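Local structure of prolyl oligopeptidase (1YR2) at residues P489-G494 with A570-S575. The protein probably hydrolyses oligopeptides on the carboxyl side of proline, and less readily of alanine, as a serine endopeptidase of the S9A family. Sequence-based numbering, arbitrary orientation.
Sequences PTLLYG and AIEGGS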
# COMPACT_ATOMS: atom_id res chain seq x y z
N PRO A 489 -8.30 16.65 -19.83
CA PRO A 489 -7.07 15.85 -19.96
C PRO A 489 -7.00 14.84 -18.80
O PRO A 489 -7.24 15.18 -17.63
CB PRO A 489 -5.96 16.87 -19.85
CG PRO A 489 -6.59 18.11 -20.40
CD PRO A 489 -8.02 18.09 -19.97
N THR A 490 -6.67 13.59 -19.13
CA THR A 490 -6.84 12.50 -18.19
C THR A 490 -5.58 11.67 -18.17
O THR A 490 -4.99 11.39 -19.20
CB THR A 490 -8.03 11.62 -18.61
OG1 THR A 490 -9.24 12.38 -18.54
CG2 THR A 490 -8.25 10.46 -17.66
N LEU A 491 -5.18 11.30 -16.96
CA LEU A 491 -4.09 10.38 -16.71
C LEU A 491 -4.71 9.07 -16.22
O LEU A 491 -5.33 9.04 -15.15
CB LEU A 491 -3.17 10.98 -15.64
CG LEU A 491 -1.82 10.30 -15.38
CD1 LEU A 491 -0.96 11.18 -14.44
CD2 LEU A 491 -1.99 8.97 -14.76
N LEU A 492 -4.54 8.01 -17.01
CA LEU A 492 -5.08 6.67 -16.72
C LEU A 492 -3.94 5.75 -16.35
O LEU A 492 -3.02 5.58 -17.13
CB LEU A 492 -5.80 6.13 -17.94
CG LEU A 492 -6.17 4.66 -17.96
CD1 LEU A 492 -7.17 4.34 -16.82
CD2 LEU A 492 -6.71 4.26 -19.31
N TYR A 493 -4.02 5.18 -15.16
CA TYR A 493 -3.01 4.31 -14.57
C TYR A 493 -3.51 2.88 -14.45
O TYR A 493 -4.70 2.61 -14.27
CB TYR A 493 -2.67 4.86 -13.19
CG TYR A 493 -1.58 4.12 -12.47
CD1 TYR A 493 -0.24 4.41 -12.70
CD2 TYR A 493 -1.87 3.12 -11.57
CE1 TYR A 493 0.74 3.74 -12.05
CE2 TYR A 493 -0.86 2.43 -10.90
CZ TYR A 493 0.44 2.76 -11.16
OH TYR A 493 1.45 2.11 -10.54
N GLY A 494 -2.59 1.95 -14.64
CA GLY A 494 -2.90 0.55 -14.40
C GLY A 494 -1.63 -0.23 -14.07
O GLY A 494 -0.53 0.29 -14.20
N ALA A 570 -3.80 10.35 -21.54
CA ALA A 570 -2.43 9.92 -21.25
C ALA A 570 -2.46 8.67 -20.38
O ALA A 570 -3.35 8.51 -19.54
CB ALA A 570 -1.67 11.00 -20.51
N ILE A 571 -1.45 7.80 -20.52
CA ILE A 571 -1.40 6.58 -19.73
C ILE A 571 -0.06 6.43 -19.06
O ILE A 571 0.96 6.85 -19.60
CB ILE A 571 -1.70 5.33 -20.59
CG1 ILE A 571 -0.85 5.32 -21.89
CG2 ILE A 571 -3.15 5.30 -20.91
CD1 ILE A 571 -0.93 4.00 -22.69
N GLU A 572 -0.05 5.87 -17.85
CA GLU A 572 1.20 5.69 -17.10
C GLU A 572 1.12 4.32 -16.45
O GLU A 572 0.02 3.86 -16.09
CB GLU A 572 1.31 6.79 -16.02
CG GLU A 572 2.68 6.85 -15.35
CD GLU A 572 2.90 8.03 -14.36
OE1 GLU A 572 2.19 9.06 -14.41
OE2 GLU A 572 3.79 7.89 -13.49
N GLY A 573 2.29 3.72 -16.24
CA GLY A 573 2.41 2.47 -15.54
C GLY A 573 3.87 2.15 -15.32
O GLY A 573 4.72 2.73 -15.99
N GLY A 574 4.17 1.30 -14.33
CA GLY A 574 5.54 0.96 -13.94
C GLY A 574 5.77 -0.55 -13.75
O GLY A 574 4.90 -1.25 -13.21
N SER A 575 6.91 -1.05 -14.24
CA SER A 575 7.37 -2.44 -14.09
C SER A 575 6.48 -3.36 -14.99
O SER A 575 6.48 -3.24 -16.23
CB SER A 575 7.40 -2.86 -12.61
OG SER A 575 8.33 -2.08 -11.88
O HOH W 1 1.81 0.43 -12.83
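Two neighbouring parallel strands at the heart of the alpha/beta-hydrolase sheet, 490-493 and 569-574, run side by side with Leu491, Leu492 and Tyr493 opposite Ala570, Ile571 and Glu572. Donors alternate between the two strands: Ala570 N meets Thr490 O almost end-on to the carbonyl (2.8 Å), Leu492 N reaches Ala570 O (2.8 Å), and Glu572 N closes on Leu492 O (3.1 Å). Beyond these rungs the strands diverge, and a water bridges the gap, donating to Gly494 O (2.7 Å), accepting from Gly574 N, and meeting Tyr493 OH weakly. With CG anti to the backbone N (chi1 -177°), the Tyr493 ring runs forward along the partner strand; CD1 lies 3.4 Å from Glu572 O and CE1 4.1 Å from Gly573 CA, while Phe510 meets the ring from outside the pair. Cutting the tyrosine back to an alanine is likely to uncover the Glu572 carbonyl and Gly573, and to cost the water its weak hydroxyl partner. On the same sheet face, the leucine methyl Leu491 CD1 approaches Glu572 OE1; on the reverse face, Leu492 CD2 packs on Ile571 CG2 (4.0 Å), with helix 576-587 against Ile571. Strand 569-574 then runs into Ser575, whose strained backbone and Gly-X-Ser-X-Gly setting are consistent with the nucleophile elbow of serine hydrolases.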